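Local coordinates for acetylglutamate kinase (Streptococcus mutans, PDB 3L86), which probably catalyses the ATP-dependent phosphorylation of N-acetyl-L-glutamate, a step of arginine biosynthesis, at residues Gln58-Asn61 against Trp62-Gly66. Numbering follows the deposited sequence.
Sequences QIKN and WQDAG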
loop_
_atom_site.group_PDB
_atom_site.type_symbol
_atom_site.label_atom_id
_atom_site.label_comp_id
_atom_site.label_asym_id
_atom_site.label_seq_id
_atom_site.Cartn_x
_atom_site.Cartn_y
_atom_site.Cartn_z
ATOM N N GLN A 58 1.305 15.507 -11.311
ATOM C CA GLN A 58 2.423 14.580 -11.523
ATOM C C GLN A 58 1.911 13.235 -12.020
ATOM O O GLN A 58 2.448 12.666 -12.970
ATOM C CB GLN A 58 3.327 14.444 -10.245
ATOM C CG GLN A 58 4.564 13.504 -10.435
ATOM C CD GLN A 58 5.504 13.985 -11.572
ATOM O OE1 GLN A 58 5.435 13.532 -12.718
ATOM N NE2 GLN A 58 6.317 14.946 -11.260
ATOM N N ILE A 59 0.864 12.709 -11.385
ATOM C CA ILE A 59 0.224 11.492 -11.920
ATOM C C ILE A 59 -0.241 11.665 -13.397
ATOM O O ILE A 59 0.087 10.818 -14.255
ATOM C CB ILE A 59 -0.968 11.021 -11.009
ATOM C CG1 ILE A 59 -0.530 10.716 -9.551
ATOM C CG2 ILE A 59 -1.649 9.793 -11.566
ATOM C CD1 ILE A 59 0.503 9.527 -9.388
ATOM N N LYS A 60 -1.056 12.689 -13.690
ATOM C CA LYS A 60 -1.568 12.892 -15.070
ATOM C C LYS A 60 -0.395 12.998 -16.074
ATOM O O LYS A 60 -0.455 12.426 -17.157
ATOM C CB LYS A 60 -2.400 14.192 -15.196
ATOM C CG LYS A 60 -3.189 14.153 -16.562
ATOM C CD LYS A 60 -4.088 15.316 -16.829
ATOM C CE LYS A 60 -4.747 15.082 -18.231
ATOM N NZ LYS A 60 -3.900 15.812 -19.272
ATOM N N ASN A 61 0.643 13.762 -15.731
ATOM C CA ASN A 61 1.828 13.968 -16.638
ATOM C C ASN A 61 2.601 12.678 -16.858
ATOM O O ASN A 61 3.000 12.368 -17.991
ATOM C CB ASN A 61 2.771 15.095 -16.129
ATOM C CG ASN A 61 2.089 16.424 -16.094
ATOM O OD1 ASN A 61 1.109 16.598 -16.786
ATOM N ND2 ASN A 61 2.633 17.406 -15.332
ATOM N N TRP A 62 2.813 11.895 -15.795
ATOM C CA TRP A 62 3.382 10.546 -16.026
ATOM C C TRP A 62 2.512 9.705 -16.978
ATOM O O TRP A 62 3.030 8.969 -17.858
ATOM C CB TRP A 62 3.634 9.748 -14.708
ATOM C CG TRP A 62 4.939 10.087 -13.925
ATOM C CD1 TRP A 62 6.136 10.576 -14.436
ATOM C CD2 TRP A 62 5.135 9.933 -12.511
ATOM N NE1 TRP A 62 7.072 10.734 -13.390
ATOM C CE2 TRP A 62 6.472 10.345 -12.210
ATOM C CE3 TRP A 62 4.309 9.455 -11.461
ATOM C CZ2 TRP A 62 6.978 10.332 -10.912
ATOM C CZ3 TRP A 62 4.823 9.446 -10.163
ATOM C CH2 TRP A 62 6.148 9.836 -9.904
ATOM N N GLN A 63 1.196 9.715 -16.766
ATOM C CA GLN A 63 0.299 8.894 -17.586
ATOM C C GLN A 63 0.346 9.407 -19.044
ATOM O O GLN A 63 0.504 8.633 -19.992
ATOM C CB GLN A 63 -1.141 8.984 -17.051
ATOM C CG GLN A 63 -2.193 8.176 -17.914
ATOM C CD GLN A 63 -3.585 8.160 -17.278
ATOM O OE1 GLN A 63 -4.251 9.198 -17.138
ATOM N NE2 GLN A 63 -4.020 6.980 -16.875
ATOM N N ASP A 64 0.269 10.711 -19.242
ATOM C CA ASP A 64 0.422 11.295 -20.622
ATOM C C ASP A 64 1.778 11.065 -21.312
ATOM O O ASP A 64 1.857 11.194 -22.563
ATOM C CB ASP A 64 0.159 12.816 -20.577
ATOM C CG ASP A 64 -1.302 13.173 -20.248
ATOM O OD1 ASP A 64 -2.195 12.319 -20.347
ATOM O OD2 ASP A 64 -1.584 14.336 -19.903
ATOM N N ALA A 65 2.854 10.810 -20.526
ATOM C CA ALA A 65 4.190 10.514 -21.063
ATOM C C ALA A 65 4.385 9.032 -21.269
ATOM O O ALA A 65 5.488 8.577 -21.624
ATOM C CB ALA A 65 5.305 11.085 -20.121
ATOM N N GLY A 66 3.324 8.243 -21.044
ATOM C CA GLY A 66 3.429 6.843 -21.369
ATOM C C GLY A 66 3.854 5.934 -20.214
ATOM O O GLY A 66 4.080 4.750 -20.443
HETATM O O HOH W 1 0.241 16.416 -19.485
#
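Gln58 lies over one face of the Trp62 indole, one turn further on in helix 53-64, the crossover helix of a beta-alpha-beta unit between parallel strands 38-43 and 68-73. With chi1 at -178°, Gln58 CB sends CG alongside the next turn. CG then makes a CH-pi contact 3.9 Å from the centroid of the six-membered ring, almost exactly on its normal. The bend at chi2 carries CD over CE2, and OE1 ends 3.3 Å from Trp62 NE1, above the ring plane, where the angle is too poor for a hydrogen bond. The amide is tilted 34° to the indole. Ile59 CD1 approaches Trp62 CE3 obliquely, and both side chains also pack on Leu69 of the following strand. On the exposed flank, Lys60 reaches along the helix, and its NZ forms a 2.8 Å salt bridge with Asp64 OD2, on that oxygen's syn side. A water donates to that same oxygen and to Asn61 OD1, so two donors grip OD2. The helix closes in a Schellman motif, in which Gly66, at positive phi, donates its N-H to Gln63 O, N to O 3.0 Å.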